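PDB 5TZJ: glycosyl transferase from Staphylococcus aureus, which belongs to glycosyl transferase family 2, carries a TarS-type linker domain and holds uridine-diphosphate-N-acetylglucosamine in its pocket. Local coordinates for residues D44-L47 / Q48-K52; D27-K30 / T31-E34; N260-S263 / L264-L268. One frame throughout, in Å; residues are numbered along the deposited sequence.

Contact 1 (D44-L47 / Q48-K52)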
loop_
_atom_site.group_PDB
_atom_site.type_symbol
_atom_site.label_atom_id
_atom_site.label_comp_id
_atom_site.label_asym_id
_atom_site.label_seq_id
_atom_site.Cartn_x
_atom_site.Cartn_y
_atom_site.Cartn_z
ATOM N N ASP A 44 14.845 4.577 -23.024
ATOM C CA ASP A 44 16.254 4.284 -22.866
ATOM C C ASP A 44 16.507 2.834 -23.285
ATOM O O ASP A 44 15.664 2.209 -23.939
ATOM C CB ASP A 44 16.682 4.595 -21.425
ATOM C CG ASP A 44 15.996 3.713 -20.393
ATOM O OD1 ASP A 44 15.161 2.851 -20.749
ATOM O OD2 ASP A 44 16.289 3.901 -19.198
ATOM N N GLN A 45 17.651 2.286 -22.893
ATOM C CA GLN A 45 18.040 0.932 -23.274
ATOM C C GLN A 45 17.546 -0.123 -22.289
ATOM O O GLN A 45 18.128 -1.222 -22.233
ATOM C CB GLN A 45 19.558 0.840 -23.428
ATOM C CG GLN A 45 20.123 1.609 -24.631
ATOM C CD GLN A 45 19.669 1.038 -25.970
ATOM O OE1 GLN A 45 18.601 1.404 -26.489
ATOM N NE2 GLN A 45 20.470 0.116 -26.529
ATOM N N THR A 46 16.487 0.186 -21.519
ATOM C CA THR A 46 15.966 -0.776 -20.549
ATOM C C THR A 46 15.756 -2.143 -21.205
ATOM O O THR A 46 16.212 -3.165 -20.676
ATOM C CB THR A 46 14.659 -0.263 -19.899
ATOM O OG1 THR A 46 14.924 0.856 -19.035
ATOM C CG2 THR A 46 13.983 -1.353 -19.040
ATOM N N LEU A 47 15.120 -2.172 -22.392
ATOM C CA LEU A 47 14.718 -3.452 -22.973
ATOM C C LEU A 47 15.908 -4.235 -23.509
ATOM O O LEU A 47 15.908 -5.477 -23.456
ATOM C CB LEU A 47 13.687 -3.250 -24.085
ATOM C CG LEU A 47 12.220 -3.060 -23.645
ATOM C CD1 LEU A 47 11.316 -3.219 -24.885
ATOM C CD2 LEU A 47 11.809 -4.005 -22.569
ATOM N N GLN A 48 16.916 -3.539 -24.038
ATOM C CA GLN A 48 18.102 -4.242 -24.503
ATOM C C GLN A 48 18.868 -4.843 -23.334
ATOM O O GLN A 48 19.442 -5.927 -23.474
ATOM C CB GLN A 48 18.990 -3.306 -25.324
ATOM C CG GLN A 48 18.326 -2.833 -26.627
ATOM C CD GLN A 48 17.541 -1.515 -26.488
ATOM O OE1 GLN A 48 16.845 -1.268 -25.489
ATOM N NE2 GLN A 48 17.641 -0.665 -27.519
ATOM N N ILE A 49 18.858 -4.187 -22.166
ATOM C CA ILE A 49 19.461 -4.825 -20.988
ATOM C C ILE A 49 18.645 -6.039 -20.555
ATOM O O ILE A 49 19.204 -7.108 -20.277
ATOM C CB ILE A 49 19.640 -3.817 -19.842
ATOM C CG1 ILE A 49 20.626 -2.727 -20.280
ATOM C CG2 ILE A 49 20.197 -4.511 -18.625
ATOM C CD1 ILE A 49 20.614 -1.494 -19.403
ATOM N N VAL A 50 17.317 -5.922 -20.544
ATOM C CA VAL A 50 16.482 -7.065 -20.183
ATOM C C VAL A 50 16.750 -8.258 -21.106
ATOM O O VAL A 50 16.803 -9.407 -20.653
ATOM C CB VAL A 50 14.991 -6.668 -20.168
ATOM C CG1 VAL A 50 14.118 -7.909 -20.077
ATOM C CG2 VAL A 50 14.671 -5.708 -18.965
ATOM N N GLU A 51 16.953 -8.013 -22.408
ATOM C CA GLU A 51 17.114 -9.129 -23.339
ATOM C C GLU A 51 18.424 -9.889 -23.160
ATOM O O GLU A 51 18.540 -11.021 -23.654
ATOM C CB GLU A 51 16.986 -8.636 -24.790
ATOM C CG GLU A 51 15.528 -8.497 -25.151
ATOM C CD GLU A 51 14.894 -9.861 -25.333
ATOM O OE1 GLU A 51 13.695 -9.988 -24.955
ATOM O OE2 GLU A 51 15.593 -10.783 -25.870
ATOM N N LYS A 52 19.412 -9.312 -22.474
ATOM C CA LYS A 52 20.612 -10.087 -22.188
ATOM C C LYS A 52 20.351 -11.257 -21.230
ATOM O O LYS A 52 21.221 -12.122 -21.104
ATOM C CB LYS A 52 21.710 -9.175 -21.624
ATOM C CG LYS A 52 22.005 -7.912 -22.457
ATOM C CD LYS A 52 23.126 -7.085 -21.810
ATOM C CE LYS A 52 23.120 -5.626 -22.259
ATOM N NZ LYS A 52 24.057 -5.355 -23.402
#

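Contact 2 (D27-K30 / T31-E34)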
loop_
_atom_site.group_PDB
_atom_site.type_symbol
_atom_site.label_atom_id
_atom_site.label_comp_id
_atom_site.label_asym_id
_atom_site.label_seq_id
_atom_site.Cartn_x
_atom_site.Cartn_y
_atom_site.Cartn_z
ATOM N N ASP A 27 18.763 -19.275 -5.710
ATOM C CA ASP A 27 19.079 -20.686 -5.478
ATOM C C ASP A 27 17.758 -21.449 -5.384
ATOM O O ASP A 27 17.343 -21.984 -4.357
ATOM C CB ASP A 27 20.009 -20.867 -4.274
ATOM C CG ASP A 27 19.355 -20.599 -2.932
ATOM O OD1 ASP A 27 19.893 -21.141 -1.926
ATOM O OD2 ASP A 27 18.337 -19.866 -2.864
ATOM N N PHE A 28 17.103 -21.479 -6.534
ATOM C CA PHE A 28 15.780 -21.990 -6.814
ATOM C C PHE A 28 15.811 -22.318 -8.295
ATOM O O PHE A 28 16.454 -21.574 -9.055
ATOM C CB PHE A 28 14.704 -20.936 -6.507
ATOM C CG PHE A 28 13.315 -21.479 -6.539
ATOM C CD1 PHE A 28 12.871 -22.315 -5.526
ATOM C CD2 PHE A 28 12.454 -21.180 -7.595
ATOM C CE1 PHE A 28 11.592 -22.839 -5.550
ATOM C CE2 PHE A 28 11.170 -21.699 -7.630
ATOM C CZ PHE A 28 10.741 -22.539 -6.602
ATOM N N PRO A 29 15.158 -23.393 -8.747
ATOM C CA PRO A 29 15.248 -23.763 -10.172
ATOM C C PRO A 29 14.627 -22.712 -11.089
ATOM O O PRO A 29 13.513 -22.229 -10.846
ATOM C CB PRO A 29 14.490 -25.099 -10.244
ATOM C CG PRO A 29 14.374 -25.586 -8.827
ATOM C CD PRO A 29 14.302 -24.327 -8.000
ATOM N N LYS A 30 15.371 -22.353 -12.149
ATOM C CA LYS A 30 14.918 -21.375 -13.137
ATOM C C LYS A 30 13.748 -21.899 -13.959
ATOM O O LYS A 30 12.960 -21.103 -14.486
ATOM C CB LYS A 30 16.063 -20.983 -14.086
ATOM C CG LYS A 30 16.921 -19.819 -13.605
ATOM C CD LYS A 30 17.518 -20.134 -12.227
ATOM C CE LYS A 30 18.579 -19.141 -11.837
ATOM N NZ LYS A 30 19.622 -19.073 -12.902
ATOM N N THR A 31 13.641 -23.217 -14.081
ATOM C CA THR A 31 12.486 -23.886 -14.654
ATOM C C THR A 31 11.213 -23.698 -13.844
ATOM O O THR A 31 10.125 -23.968 -14.357
ATOM C CB THR A 31 12.785 -25.386 -14.742
ATOM O OG1 THR A 31 11.586 -26.099 -15.052
ATOM C CG2 THR A 31 13.297 -25.874 -13.411
ATOM N N GLU A 32 11.319 -23.305 -12.576
ATOM C CA GLU A 32 10.151 -23.228 -11.710
ATOM C C GLU A 32 9.654 -21.804 -11.505
ATOM O O GLU A 32 8.706 -21.595 -10.732
ATOM C CB GLU A 32 10.453 -23.880 -10.358
ATOM C CG GLU A 32 10.328 -25.401 -10.416
ATOM C CD GLU A 32 8.945 -25.822 -10.907
ATOM O OE1 GLU A 32 8.871 -26.485 -11.958
ATOM O OE2 GLU A 32 7.927 -25.456 -10.253
ATOM N N PHE A 33 10.274 -20.819 -12.140
ATOM C CA PHE A 33 9.704 -19.481 -12.080
ATOM C C PHE A 33 9.922 -18.808 -13.425
ATOM O O PHE A 33 10.654 -19.306 -14.295
ATOM C CB PHE A 33 10.260 -18.642 -10.904
ATOM C CG PHE A 33 11.707 -18.211 -11.035
ATOM C CD1 PHE A 33 12.733 -19.063 -10.675
ATOM C CD2 PHE A 33 12.043 -16.943 -11.471
ATOM C CE1 PHE A 33 14.059 -18.661 -10.768
ATOM C CE2 PHE A 33 13.372 -16.535 -11.556
ATOM C CZ PHE A 33 14.376 -17.399 -11.194
ATOM N N GLU A 34 9.197 -17.716 -13.614
ATOM C CA GLU A 34 9.281 -16.910 -14.809
ATOM C C GLU A 34 9.363 -15.463 -14.359
ATOM O O GLU A 34 8.933 -15.133 -13.246
ATOM C CB GLU A 34 8.061 -17.112 -15.716
ATOM C CG GLU A 34 6.758 -16.495 -15.184
ATOM C CD GLU A 34 5.591 -16.742 -16.121
ATOM O OE1 GLU A 34 5.826 -17.270 -17.228
ATOM O OE2 GLU A 34 4.436 -16.430 -15.765
#

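Contact 3 (N260-S263 / L264-L268)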
loop_
_atom_site.group_PDB
_atom_site.type_symbol
_atom_site.label_atom_id
_atom_site.label_comp_id
_atom_site.label_asym_id
_atom_site.label_seq_id
_atom_site.Cartn_x
_atom_site.Cartn_y
_atom_site.Cartn_z
ATOM N N ASN A 260 -2.336 13.444 6.880
ATOM C CA ASN A 260 -1.809 13.918 8.184
ATOM C C ASN A 260 -1.236 15.338 8.123
ATOM O O ASN A 260 -0.189 15.561 7.524
ATOM C CB ASN A 260 -0.704 12.998 8.732
ATOM C CG ASN A 260 -0.329 13.368 10.226
ATOM O OD1 ASN A 260 0.405 14.286 10.441
ATOM N ND2 ASN A 260 -0.932 12.726 11.193
ATOM N N GLY A 261 -1.886 16.315 8.751
ATOM C CA GLY A 261 -1.331 17.654 8.729
ATOM C C GLY A 261 -1.584 18.453 7.455
ATOM O O GLY A 261 -0.992 19.512 7.303
ATOM N N PHE A 262 -2.449 18.000 6.535
ATOM C CA PHE A 262 -2.538 18.696 5.236
ATOM C C PHE A 262 -3.008 20.149 5.412
ATOM O O PHE A 262 -2.587 21.037 4.653
ATOM C CB PHE A 262 -3.479 17.929 4.253
ATOM C CG PHE A 262 -4.930 18.300 4.404
ATOM C CD1 PHE A 262 -5.460 19.409 3.742
ATOM C CD2 PHE A 262 -5.762 17.574 5.278
ATOM C CE1 PHE A 262 -6.789 19.764 3.914
ATOM C CE2 PHE A 262 -7.072 17.905 5.456
ATOM C CZ PHE A 262 -7.601 19.022 4.779
ATOM N N SER A 263 -3.829 20.420 6.431
ATOM C CA SER A 263 -4.291 21.793 6.663
ATOM C C SER A 263 -3.202 22.696 7.219
ATOM O O SER A 263 -3.339 23.935 7.147
ATOM C CB SER A 263 -5.559 21.775 7.549
ATOM O OG SER A 263 -5.363 21.476 8.943
ATOM N N LEU A 264 -2.091 22.131 7.695
ATOM C CA LEU A 264 -0.945 22.948 8.097
ATOM C C LEU A 264 0.019 23.182 6.924
ATOM O O LEU A 264 0.739 24.193 6.919
ATOM C CB LEU A 264 -0.144 22.275 9.216
ATOM C CG LEU A 264 -1.091 21.855 10.370
ATOM C CD1 LEU A 264 -0.383 21.079 11.461
ATOM C CD2 LEU A 264 -1.620 23.135 10.916
ATOM N N LYS A 265 0.067 22.256 5.975
ATOM C CA LYS A 265 1.104 22.275 4.933
ATOM C C LYS A 265 0.621 22.786 3.569
ATOM O O LYS A 265 1.402 23.395 2.834
ATOM C CB LYS A 265 1.671 20.861 4.704
ATOM C CG LYS A 265 2.124 20.124 5.957
ATOM C CD LYS A 265 1.816 18.617 5.801
ATOM C CE LYS A 265 2.506 17.801 6.856
ATOM N NZ LYS A 265 3.944 18.079 6.769
ATOM N N VAL A 266 -0.622 22.493 3.190
ATOM C CA VAL A 266 -1.150 22.856 1.879
ATOM C C VAL A 266 -1.462 24.349 1.843
ATOM O O VAL A 266 -1.969 24.927 2.826
ATOM C CB VAL A 266 -2.402 22.005 1.601
ATOM C CG1 VAL A 266 -3.119 22.435 0.293
ATOM C CG2 VAL A 266 -2.019 20.502 1.514
ATOM N N LYS A 267 -1.120 24.998 0.733
ATOM C CA LYS A 267 -1.497 26.401 0.546
ATOM C C LYS A 267 -2.950 26.598 0.904
ATOM O O LYS A 267 -3.809 25.826 0.463
ATOM C CB LYS A 267 -1.274 26.804 -0.909
ATOM C CG LYS A 267 0.160 26.658 -1.351
ATOM C CD LYS A 267 0.260 26.875 -2.874
ATOM C CE LYS A 267 1.678 26.574 -3.346
ATOM N NZ LYS A 267 2.642 27.312 -2.462
ATOM N N LEU A 268 -3.243 27.628 1.703
ATOM C CA LEU A 268 -4.634 27.878 2.099
ATOM C C LEU A 268 -5.585 27.794 0.909
ATOM O O LEU A 268 -6.665 27.212 1.000
ATOM C CB LEU A 268 -4.777 29.270 2.754
ATOM C CG LEU A 268 -4.463 29.462 4.211
ATOM C CD1 LEU A 268 -4.567 30.993 4.613
ATOM C CD2 LEU A 268 -5.369 28.636 5.068
#

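Contact 1 (D44-L47 / Q48-K52)
Gln45 and Ile49 meet in the first turn of helix 46-51, the helix of the beta-alpha-beta unit formed with strands 33-39 and 59-63. This is consistent with the Rossmann-like, nucleotide-binding part of a GT-A fold, as in other family 2 members. Gln45 is the N-cap, and its O accepts from Ile49 N at 3.1 Å, with an N-H...O angle of 163°. The next helical bond runs from Val50 N to Thr46 O. The third runs from Glu51 N to Leu47 O at 2.9 Å and is more bent.

Just before the helix, Asp44 makes an Asx turn. Thr46 N reaches Asp44 OD1 at 3.1 Å, from well above the carboxylate plane. Thr46 OG1 bonds the same oxygen at 2.6 Å, from the same face but much nearer the plane. Two bonds from one threonine therefore grip OD1. Asp44 OD2 bonds Glu13 N, so the carboxylate also ties the helix start to the loop after strand 3-9. The Thr46 side chain lies near the bound uridine-diphosphate-N-acetylglucosamine, about 8 Å from it, without touching it.

On the exposed side, the Gln45 and Gln48 side chains cross at a slant, with amide planes 61° apart. Both chains bend at chi2. Gln48 curls back toward the N-cap, and its OE1 comes to 3.3 Å from Gln45 CA. Val50 is buried and also touches Leu20 and Val61. Its CG2 stands anti to its own carbonyl carbon (chi1 168°, measured to CG1). That branch leans back over the preceding turn, where Val50 CG2 lies 3.4 Å from Thr46 O and 4.4 Å from Thr46 CG2.

Contact 2 (D27-K30 / T31-E34)
Pro29 and Glu32 close a tight turn in which the chain reverses just before strand 33-39. Glu32 N donates to Pro29 O at 3.0 Å, with an N-H...O angle of 155°. The donor stands above the carbonyl plane, 63° out of it. The backbone angles of Lys30 and Thr31 fit a type I beta turn.

The Phe33 ring folds back under this turn. Its CG sits between the backbone N and the carbonyl carbon (chi1 70°), and this swings the ring toward the residues before it. Pro29 O meets the ring at its edge, 3.3 Å from Phe33 CD1. Phe33 CE1 lies 3.7 Å from Lys30 CA. The Lys30 side chain runs alongside the ring in the same direction, with CD 4.0 Å from Phe33 CE1.

Phe28 comes from the other end of the turn. It points opposite to Phe33, and the two side chains slide past each other. Phe33 CD1 approaches the edge of the Phe28 ring, 3.7 Å from Phe28 CD2. Phe28 CE2 also rests 3.6 Å from Glu32 CB. On the outer side, Pro29 CB and Thr31 CG2 are pressed tightly together at 3.5 Å.

Leu101 of helix 100-111 touches both phenylalanine rings, and Ala105 touches Phe28. The two rings thus tie the turn to that helix. The arrangement is a hydrogen-bonded beta turn in the beta-alpha-beta crossover of strand 3-9, helix 16-24 and strand 33-39, where the chain leaves the helix and enters the parallel sheet.

Contact 3 (N260-S263 / L264-L268)
Leu264 N makes the first bond of a very short helix: it donates to Gly261 O at 2.9 Å, from above the carbonyl plane. Leu264 CB lies 3.5 Å from the same oxygen, and the side chain goes on to touch Glu317 and Arg320 of helix 309-321.

Lys265 follows. Its N makes only weak bonds, to Gly261 O and to Phe262 O. Its CG stands anti to the carbonyl carbon (chi1 -51°), which carries the chain back over the N-cap glycine. Lys265 CD rests 3.3 Å from Gly261 O, and CE lies 3.6 Å from Asn260 O.

Val266 is the first residue to leave helical angles. Its N still donates to Phe262 O at 2.8 Å, in a fairly straight bond of 166°. Val266 CG2 reaches the edge of the Phe262 ring and lies 4.0 Å from Phe262 CB. That ring is buried, nearly parallel to Trp274, and also meets Tyr312.

Gly261 N and Ser263 OG both bond Glu316, which holds the helix start. This is a single helical turn with mixed i+3 and i+4 bonds, linking helices 239-256 and 271-282 in the TarS-type linker domain.

Along the chain the order is contact 2, contact 1, contact 3, with no overlap. Contacts 1 and 2 both lie in the family 2 glycosyl transferase region. Strand 33-39 joins them: contact 2 leads into it, and helix 46-51 of contact 1 follows it. Their centres are 21 Å apart, and their nearest atoms are about 11 Å apart. Contact 3 belongs to the helical linker region. Its centre is 42 Å from that of contact 1 and 48 Å from that of contact 2, across the chain's centre from the latter. Contacts 1 and 2 thus sit at successive connections of the parallel sheet, and contact 3 sits in a connection between helices of the linker region.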